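Local atomic coordinates of eukaryotic translation initiation factor 2D (Homo sapiens, PDB entry 5W2F), a protein that delivers tRNA to the P-site of the eukaryotic ribosome in a GTP-independent manner, here represented by its C-terminal part with SWIB/MDM2 and SUI1 family regions. Residues Cys8-Met13 with Glu88-Ala93; Val55-Ile60 with Met75-Asp80; Lys4-Val9 with Phe27-Glu32. All coordinates share one frame; numbering follows the deposited sequence.

Contact 1. Residues Cys8-Met13 with Glu88-Ala93; sequences CVPASM and EKLQPA
Cys8 and Gln91 form an antiparallel hydrogen-bonded pair, with both backbone bonds made: Cys8 N to Gln91 O at 2.8 Å and Gln91 N to Cys8 O at 2.9 Å. Their side chains leave on the same face. Cys8 SG swings beside its carbonyl carbon (chi1 -175°) and comes within 3.6 Å of Gln91 OE1. Gln91 OE1 accepts hydrogen bonds from Lys107 NZ and from a water that also donates to Val9 O, which should hold the amide in place while its NE2 end rests against Pro10 CB.

The apolar part centres on one methyl, Leu90 CD2. Pro10 CD comes to 3.8 Å from it, the two side chains crossing at about a right angle, whereas the Val9 side chain lies alongside, pointing the same way. Met13 SD reaches the same methyl at 3.8 Å and lies against the Lys89-Leu90 peptide. The Met13 chain bends at chi3 (85°), and CE ends 3.9 Å from Lys89 CB. The lysine then leads off to a salt bridge with Glu67.

The pairing ties the end of strand 4-8 to the start of strand 91-96, just where helix 79-89 gives way to it; Phe17 of helix 14-17 touches both Val9 and Leu90.

Contact 2. Residues Val55-Ile60 with Met75-Asp80; sequences VRLDPI and MKLPWD
Val55 and Leu77 form an antiparallel hydrogen-bonded pair, with Val55 N to Leu77 O at 2.8 Å and Leu77 N to Val55 O at 2.9 Å. Arg56 and Lys76 make the next, non-hydrogen-bonded pair, where Lys76 CA approaches Val55 O in a CA-H...O contact. Leu57 N then reaches Met75 O at 2.8 Å, and a water bridges Leu57 O and Met75 N.

Val55 CG2, anti to the carbonyl carbon (chi1 178° to CG1), stands almost on the axis of the Trp79 six-membered ring, 3.5 Å from its centroid and 7° off the normal, a CH-pi contact over the face. Trp79 NE1 is hydrogen-bonded to Lys52 O, which probably helps fix the indole's rotation. On the Val55 face, Leu57 CD1 packs 3.9 Å from Leu77 CG. Arg56 and Lys76 run side by side on the other face, CG to CG 4.0 Å, and their charged ends part: Arg56 NH2 goes to Asp45 O and Val47 O, Lys76 NZ to Asp48.

Asp58 OD1 caps helix 59-65, taking Leu61 N. The motif is a short two-stranded antiparallel sheet in the SWIB/MDM2 region: strand 76-78 runs directly into helix 79-89, strand 54-56 reaches helix 59-65 through Leu57 and Asp58.

Contact 3. Residues Lys4-Val9 with Phe27-Glu32; sequences KPLYCV and FLEGSE
Tyr7 and Leu28 exchange both backbone bonds, Tyr7 N to Leu28 O and Leu28 N to Tyr7 O, each 2.8 Å. The first is the more bent, 141° at its hydrogen. Leu28 O also has Leu6 CA as a CA-H...O donor and meets the edge of the Tyr7 ring, in its plane. Tyr7 O likewise receives Phe27 CA.

Further along, the two chains part and a water bridges them, donating to Pro5 O and accepting from Gly30 N at 2.9 Å. Glu29 N is taken by Glu32 OE1 through the oxygen's anti lone pair, nearly straight at 171°. The Glu29 side chain goes the other way, to Lys4: extended beyond CG, it crosses the lysine at about a right angle, and OE2 receives Lys4 NZ at 2.7 Å in a salt bridge. The ammonium comes from above the carboxylate plane, after a turn of the lysine chain at chi3 (70°).

Cys8 SG lies over one face of the Phe27 ring, offset toward the rim and 4.0 Å from the centroid, a sulfur-aromatic contact, while Cys8 CB touches CE1. Leu28 CD1, on the face shared with Tyr7, meets Val9 CG2 at 4.0 Å.

Edge strand 27-28 is joined to strand 4-8 just before helix 30-43, where Glu29 N, at the N-cap, donates to the side chain of Glu32, one half of a capping box; the reciprocal bond is absent, Glu29's carboxylate pairing with Lys4.

How the contacts relate
Contacts 1 and 3 build the same antiparallel sheet from the two edges of strand 4-8: contact 3 adds strand 27-28, contact 1 strand 91-96. They share Cys8 and Val9, and their centres lie about 9 Å apart. Ala93 O sits 2.9 Å from Leu6 N, a probable hydrogen bond that continues the ladder of contact 1, and Ala93 CB packs on Phe27 CE1 at 3.7 Å. Contact 2 is separate, its centre about 18 Å from that of contact 1 and about 21 Å from that of contact 3. Helix 79-89 spans the gap, starting in contact 2 and ending in contact 1; helix 30-43 leads from contact 3 toward strand 54-56.

Contact 1. Residues Cys8-Met13 with Glu88-Ala93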
loop_
_atom_site.group_PDB
_atom_site.type_symbol
_atom_site.label_atom_id
_atom_site.label_comp_id
_atom_site.label_asym_id
_atom_site.label_seq_id
_atom_site.Cartn_x
_atom_site.Cartn_y
_atom_site.Cartn_z
ATOM N N CYS A 8 8.169 5.117 -0.791
ATOM C CA CYS A 8 9.429 4.785 -0.147
ATOM C C CYS A 8 10.569 4.975 -1.137
ATOM O O CYS A 8 10.508 4.509 -2.268
ATOM C CB CYS A 8 9.392 3.359 0.385
ATOM S SG CYS A 8 10.847 2.878 1.338
ATOM N N VAL A 9 11.612 5.659 -0.691
ATOM C CA VAL A 9 12.760 5.979 -1.538
ATOM C C VAL A 9 13.624 4.731 -1.774
ATOM O O VAL A 9 14.221 4.217 -0.829
ATOM C CB VAL A 9 13.625 7.093 -0.912
ATOM C CG1 VAL A 9 14.849 7.374 -1.787
ATOM C CG2 VAL A 9 12.800 8.364 -0.676
ATOM N N PRO A 10 13.703 4.257 -3.033
ATOM C CA PRO A 10 14.561 3.113 -3.314
ATOM C C PRO A 10 16.000 3.539 -3.523
ATOM O O PRO A 10 16.267 4.718 -3.769
ATOM C CB PRO A 10 13.984 2.555 -4.603
ATOM C CG PRO A 10 13.481 3.750 -5.321
ATOM C CD PRO A 10 13.019 4.718 -4.258
ATOM N N ALA A 11 16.912 2.573 -3.479
ATOM C CA ALA A 11 18.325 2.858 -3.656
ATOM C C ALA A 11 18.602 3.642 -4.932
ATOM O O ALA A 11 19.429 4.564 -4.938
ATOM C CB ALA A 11 19.121 1.557 -3.659
ATOM N N SER A 12 17.883 3.299 -6.001
ATOM C CA SER A 12 18.089 3.932 -7.309
ATOM C C SER A 12 17.821 5.433 -7.333
ATOM O O SER A 12 18.276 6.117 -8.249
ATOM C CB SER A 12 17.216 3.257 -8.366
ATOM O OG SER A 12 15.851 3.425 -8.059
ATOM N N MET A 13 17.051 5.938 -6.371
ATOM C CA MET A 13 16.695 7.368 -6.328
ATOM C C MET A 13 17.379 8.159 -5.214
ATOM O O MET A 13 17.024 9.309 -4.966
ATOM C CB MET A 13 15.182 7.496 -6.201
ATOM C CG MET A 13 14.465 6.802 -7.345
ATOM S SD MET A 13 12.682 6.868 -7.250
ATOM C CE MET A 13 12.350 8.433 -8.016
ATOM N N GLU A 88 5.915 7.001 -9.746
ATOM C CA GLU A 88 5.883 5.620 -10.248
ATOM C C GLU A 88 7.146 4.832 -9.918
ATOM O O GLU A 88 7.082 3.626 -9.691
ATOM C CB GLU A 88 5.675 5.588 -11.775
ATOM C CG GLU A 88 4.279 5.997 -12.204
ATOM C CD GLU A 88 4.109 6.194 -13.706
ATOM O OE1 GLU A 88 5.124 6.266 -14.458
ATOM O OE2 GLU A 88 2.932 6.295 -14.136
ATOM N N LYS A 89 8.291 5.517 -9.931
ATOM C CA LYS A 89 9.582 4.875 -9.687
ATOM C C LYS A 89 9.839 4.647 -8.202
ATOM O O LYS A 89 10.557 3.720 -7.831
ATOM C CB LYS A 89 10.733 5.667 -10.324
ATOM C CG LYS A 89 10.772 5.567 -11.842
ATOM C CD LYS A 89 11.343 4.235 -12.290
ATOM C CE LYS A 89 11.243 4.079 -13.799
ATOM N NZ LYS A 89 11.586 2.704 -14.242
ATOM N N LEU A 90 9.253 5.487 -7.352
ATOM C CA LEU A 90 9.265 5.249 -5.916
ATOM C C LEU A 90 8.544 3.948 -5.581
ATOM O O LEU A 90 7.688 3.475 -6.350
ATOM C CB LEU A 90 8.624 6.420 -5.185
ATOM C CG LEU A 90 9.471 7.702 -5.168
ATOM C CD1 LEU A 90 8.643 8.923 -4.851
ATOM C CD2 LEU A 90 10.596 7.582 -4.152
ATOM N N GLN A 91 8.899 3.358 -4.435
ATOM C CA GLN A 91 8.240 2.128 -3.992
ATOM C C GLN A 91 6.912 2.447 -3.328
ATOM O O GLN A 91 6.871 3.329 -2.471
ATOM C CB GLN A 91 9.137 1.380 -3.037
ATOM C CG GLN A 91 10.441 0.890 -3.646
ATOM C CD GLN A 91 11.385 0.295 -2.612
ATOM O OE1 GLN A 91 11.390 0.690 -1.438
ATOM N NE2 GLN A 91 12.214 -0.632 -3.052
ATOM N N PRO A 92 5.820 1.762 -3.721
ATOM C CA PRO A 92 4.543 2.026 -3.056
ATOM C C PRO A 92 4.594 1.615 -1.591
ATOM O O PRO A 92 5.290 0.642 -1.209
ATOM C CB PRO A 92 3.550 1.126 -3.799
ATOM C CG PRO A 92 4.393 0.058 -4.390
ATOM C CD PRO A 92 5.673 0.740 -4.762
ATOM N N ALA A 93 3.851 2.352 -0.780
ATOM C CA ALA A 93 3.779 2.073 0.638
ATOM C C ALA A 93 2.495 2.689 1.158
ATOM O O ALA A 93 1.788 3.386 0.419
ATOM C CB ALA A 93 5.007 2.638 1.319
HETATM O O HOH W 1 14.018 1.379 -0.150
#

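Contact 2. Residues Val55-Ile60 with Met75-Asp80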
loop_
_atom_site.group_PDB
_atom_site.type_symbol
_atom_site.label_atom_id
_atom_site.label_comp_id
_atom_site.label_asym_id
_atom_site.label_seq_id
_atom_site.Cartn_x
_atom_site.Cartn_y
_atom_site.Cartn_z
ATOM N N VAL A 55 10.956 20.774 -17.929
ATOM C CA VAL A 55 12.158 20.567 -17.138
ATOM C C VAL A 55 13.141 19.734 -17.951
ATOM O O VAL A 55 12.772 18.688 -18.493
ATOM C CB VAL A 55 11.818 19.862 -15.806
ATOM C CG1 VAL A 55 13.094 19.590 -15.004
ATOM C CG2 VAL A 55 10.842 20.720 -14.998
ATOM N N ARG A 56 14.386 20.213 -18.038
ATOM C CA ARG A 56 15.464 19.491 -18.696
ATOM C C ARG A 56 16.069 18.544 -17.664
ATOM O O ARG A 56 16.625 18.977 -16.670
ATOM C CB ARG A 56 16.532 20.448 -19.214
ATOM C CG ARG A 56 16.033 21.469 -20.225
ATOM C CD ARG A 56 17.106 22.515 -20.558
ATOM N NE ARG A 56 17.127 23.629 -19.590
ATOM C CZ ARG A 56 17.989 23.801 -18.574
ATOM N NH1 ARG A 56 19.004 22.952 -18.336
ATOM N NH2 ARG A 56 17.843 24.884 -17.788
ATOM N N LEU A 57 16.006 17.253 -17.924
ATOM C CA LEU A 57 16.494 16.283 -16.978
ATOM C C LEU A 57 18.032 16.262 -16.971
ATOM O O LEU A 57 18.678 16.200 -18.009
ATOM C CB LEU A 57 15.931 14.898 -17.255
ATOM C CG LEU A 57 14.483 14.594 -16.812
ATOM C CD1 LEU A 57 13.415 15.494 -17.362
ATOM C CD2 LEU A 57 14.198 13.139 -17.135
ATOM N N ASP A 58 18.599 16.313 -15.772
ATOM C CA ASP A 58 20.034 16.200 -15.574
ATOM C C ASP A 58 20.400 14.717 -15.475
ATOM O O ASP A 58 19.510 13.844 -15.540
ATOM C CB ASP A 58 20.455 17.025 -14.346
ATOM C CG ASP A 58 19.948 16.466 -13.024
ATOM O OD1 ASP A 58 19.027 15.632 -13.009
ATOM O OD2 ASP A 58 20.476 16.907 -11.986
ATOM N N PRO A 59 21.696 14.409 -15.359
ATOM C CA PRO A 59 22.034 12.991 -15.342
ATOM C C PRO A 59 21.406 12.198 -14.208
ATOM O O PRO A 59 21.006 11.053 -14.420
ATOM C CB PRO A 59 23.558 13.013 -15.246
ATOM C CG PRO A 59 23.943 14.252 -15.995
ATOM C CD PRO A 59 22.889 15.249 -15.618
ATOM N N ILE A 60 21.293 12.805 -13.031
ATOM C CA ILE A 60 20.641 12.146 -11.899
ATOM C C ILE A 60 19.195 11.780 -12.225
ATOM O O ILE A 60 18.775 10.640 -12.008
ATOM C CB ILE A 60 20.752 13.020 -10.626
ATOM C CG1 ILE A 60 22.179 12.915 -10.086
ATOM C CG2 ILE A 60 19.728 12.614 -9.563
ATOM C CD1 ILE A 60 22.540 13.955 -9.057
ATOM N N MET A 75 16.792 15.451 -22.616
ATOM C CA MET A 75 15.505 14.869 -22.275
ATOM C C MET A 75 14.720 15.936 -21.513
ATOM O O MET A 75 15.218 16.487 -20.534
ATOM C CB MET A 75 15.701 13.644 -21.388
ATOM C CG MET A 75 16.750 12.648 -21.882
ATOM S SD MET A 75 16.326 11.978 -23.493
ATOM C CE MET A 75 16.991 10.341 -23.432
ATOM N N LYS A 76 13.527 16.276 -22.004
ATOM C CA LYS A 76 12.673 17.250 -21.357
ATOM C C LYS A 76 11.351 16.616 -21.025
ATOM O O LYS A 76 10.799 15.850 -21.831
ATOM C CB LYS A 76 12.425 18.463 -22.253
ATOM C CG LYS A 76 13.693 19.199 -22.619
ATOM C CD LYS A 76 13.352 20.421 -23.458
ATOM C CE LYS A 76 14.590 21.076 -24.023
ATOM N NZ LYS A 76 14.243 22.315 -24.766
ATOM N N LEU A 77 10.848 16.933 -19.836
ATOM C CA LEU A 77 9.520 16.518 -19.431
ATOM C C LEU A 77 8.752 17.687 -18.873
ATOM O O LEU A 77 9.315 18.503 -18.141
ATOM C CB LEU A 77 9.580 15.438 -18.353
ATOM C CG LEU A 77 10.056 14.066 -18.782
ATOM C CD1 LEU A 77 10.128 13.137 -17.580
ATOM C CD2 LEU A 77 9.122 13.478 -19.823
ATOM N N PRO A 78 7.444 17.758 -19.184
ATOM C CA PRO A 78 6.613 18.662 -18.415
ATOM C C PRO A 78 6.642 18.334 -16.928
ATOM O O PRO A 78 6.803 17.178 -16.553
ATOM C CB PRO A 78 5.209 18.428 -18.949
ATOM C CG PRO A 78 5.357 17.585 -20.154
ATOM C CD PRO A 78 6.670 16.920 -20.113
ATOM N N TRP A 79 6.460 19.353 -16.095
ATOM C CA TRP A 79 6.486 19.162 -14.634
ATOM C C TRP A 79 5.630 17.991 -14.177
ATOM O O TRP A 79 6.067 17.159 -13.395
ATOM C CB TRP A 79 5.974 20.407 -13.940
ATOM C CG TRP A 79 6.832 21.599 -14.053
ATOM C CD1 TRP A 79 6.695 22.598 -14.948
ATOM C CD2 TRP A 79 7.954 21.932 -13.236
ATOM N NE1 TRP A 79 7.653 23.553 -14.745
ATOM C CE2 TRP A 79 8.444 23.177 -13.700
ATOM C CE3 TRP A 79 8.583 21.317 -12.149
ATOM C CZ2 TRP A 79 9.523 23.819 -13.119
ATOM C CZ3 TRP A 79 9.661 21.963 -11.563
ATOM C CH2 TRP A 79 10.130 23.193 -12.065
ATOM N N ASP A 80 4.413 17.904 -14.690
ATOM C CA ASP A 80 3.515 16.844 -14.217
ATOM C C ASP A 80 3.975 15.456 -14.625
ATOM O O ASP A 80 3.838 14.510 -13.854
ATOM C CB ASP A 80 2.082 17.123 -14.629
ATOM C CG ASP A 80 1.491 18.297 -13.860
ATOM O OD1 ASP A 80 1.211 18.121 -12.667
ATOM O OD2 ASP A 80 1.316 19.405 -14.426
HETATM O O HOH W 2 18.793 15.626 -20.617
#

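Contact 3. Residues Lys4-Val9 with Phe27-Glu32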
loop_
_atom_site.group_PDB
_atom_site.type_symbol
_atom_site.label_atom_id
_atom_site.label_comp_id
_atom_site.label_asym_id
_atom_site.label_seq_id
_atom_site.Cartn_x
_atom_site.Cartn_y
_atom_site.Cartn_z
ATOM N N LYS A 4 -3.355 5.917 4.639
ATOM C CA LYS A 4 -2.603 7.004 4.027
ATOM C C LYS A 4 -1.583 6.441 3.029
ATOM O O LYS A 4 -0.704 5.698 3.409
ATOM C CB LYS A 4 -1.896 7.836 5.099
ATOM C CG LYS A 4 -1.036 8.937 4.493
ATOM C CD LYS A 4 -0.750 10.073 5.430
ATOM C CE LYS A 4 0.186 9.673 6.539
ATOM N NZ LYS A 4 0.996 10.868 6.914
ATOM N N PRO A 5 -1.704 6.779 1.749
ATOM C CA PRO A 5 -0.681 6.355 0.795
ATOM C C PRO A 5 0.662 7.019 1.071
ATOM O O PRO A 5 0.715 8.192 1.465
ATOM C CB PRO A 5 -1.226 6.796 -0.564
ATOM C CG PRO A 5 -2.351 7.684 -0.290
ATOM C CD PRO A 5 -2.729 7.629 1.138
ATOM N N LEU A 6 1.728 6.243 0.875
ATOM C CA LEU A 6 3.092 6.706 1.044
ATOM C C LEU A 6 3.954 6.210 -0.115
ATOM O O LEU A 6 3.536 5.364 -0.916
ATOM C CB LEU A 6 3.675 6.199 2.371
ATOM C CG LEU A 6 3.058 6.750 3.656
ATOM C CD1 LEU A 6 3.614 5.974 4.845
ATOM C CD2 LEU A 6 3.277 8.238 3.837
ATOM N N TYR A 7 5.161 6.753 -0.173
ATOM C CA TYR A 7 6.163 6.399 -1.169
ATOM C C TYR A 7 7.472 6.189 -0.446
ATOM O O TYR A 7 7.828 6.971 0.428
ATOM C CB TYR A 7 6.314 7.519 -2.196
ATOM C CG TYR A 7 5.057 7.761 -2.943
ATOM C CD1 TYR A 7 4.090 8.642 -2.448
ATOM C CD2 TYR A 7 4.783 7.068 -4.109
ATOM C CE1 TYR A 7 2.896 8.809 -3.104
ATOM C CE2 TYR A 7 3.601 7.268 -4.794
ATOM C CZ TYR A 7 2.654 8.134 -4.280
ATOM O OH TYR A 7 1.453 8.345 -4.942
ATOM N N CYS A 8 8.169 5.117 -0.791
ATOM C CA CYS A 8 9.429 4.785 -0.147
ATOM C C CYS A 8 10.569 4.975 -1.137
ATOM O O CYS A 8 10.508 4.509 -2.268
ATOM C CB CYS A 8 9.392 3.359 0.385
ATOM S SG CYS A 8 10.847 2.878 1.338
ATOM N N VAL A 9 11.612 5.659 -0.691
ATOM C CA VAL A 9 12.760 5.979 -1.538
ATOM C C VAL A 9 13.624 4.731 -1.774
ATOM O O VAL A 9 14.221 4.217 -0.829
ATOM C CB VAL A 9 13.625 7.093 -0.912
ATOM C CG1 VAL A 9 14.849 7.374 -1.787
ATOM C CG2 VAL A 9 12.800 8.364 -0.676
ATOM N N PHE A 27 10.104 7.269 4.037
ATOM C CA PHE A 27 8.727 7.277 3.580
ATOM C C PHE A 27 8.233 8.706 3.468
ATOM O O PHE A 27 8.412 9.507 4.393
ATOM C CB PHE A 27 7.857 6.482 4.545
ATOM C CG PHE A 27 8.178 5.016 4.549
ATOM C CD1 PHE A 27 7.586 4.164 3.626
ATOM C CD2 PHE A 27 9.089 4.484 5.443
ATOM C CE1 PHE A 27 7.910 2.813 3.598
ATOM C CE2 PHE A 27 9.421 3.142 5.412
ATOM C CZ PHE A 27 8.828 2.301 4.502
ATOM N N LEU A 28 7.582 9.002 2.346
ATOM C CA LEU A 28 7.146 10.337 2.014
ATOM C C LEU A 28 5.706 10.321 1.544
ATOM O O LEU A 28 5.277 9.394 0.847
ATOM C CB LEU A 28 8.029 10.901 0.886
ATOM C CG LEU A 28 9.509 11.098 1.225
ATOM C CD1 LEU A 28 10.314 11.404 -0.030
ATOM C CD2 LEU A 28 9.630 12.211 2.238
ATOM N N GLU A 29 4.981 11.388 1.858
ATOM C CA GLU A 29 3.675 11.610 1.255
ATOM C C GLU A 29 3.876 12.139 -0.175
ATOM O O GLU A 29 4.913 12.746 -0.501
ATOM C CB GLU A 29 2.853 12.605 2.081
ATOM C CG GLU A 29 2.616 12.139 3.512
ATOM C CD GLU A 29 1.817 13.119 4.334
ATOM O OE1 GLU A 29 1.076 13.922 3.769
ATOM O OE2 GLU A 29 1.921 13.076 5.565
ATOM N N GLY A 30 2.876 11.938 -1.024
ATOM C CA GLY A 30 2.952 12.427 -2.394
ATOM C C GLY A 30 3.231 13.923 -2.452
ATOM O O GLY A 30 4.019 14.375 -3.272
ATOM N N SER A 31 2.576 14.703 -1.589
ATOM C CA SER A 31 2.780 16.163 -1.568
ATOM C C SER A 31 4.222 16.531 -1.248
ATOM O O SER A 31 4.746 17.517 -1.766
ATOM C CB SER A 31 1.840 16.841 -0.580
ATOM O OG SER A 31 2.023 16.338 0.730
ATOM N N GLU A 32 4.871 15.731 -0.404
ATOM C CA GLU A 32 6.267 15.953 -0.062
ATOM C C GLU A 32 7.164 15.636 -1.247
ATOM O O GLU A 32 8.121 16.367 -1.521
ATOM C CB GLU A 32 6.688 15.100 1.139
ATOM C CG GLU A 32 5.973 15.446 2.412
ATOM C CD GLU A 32 6.401 14.563 3.569
ATOM O OE1 GLU A 32 6.135 13.338 3.514
ATOM O OE2 GLU A 32 6.994 15.100 4.529
HETATM O O HOH W 3 0.591 10.467 -0.071
#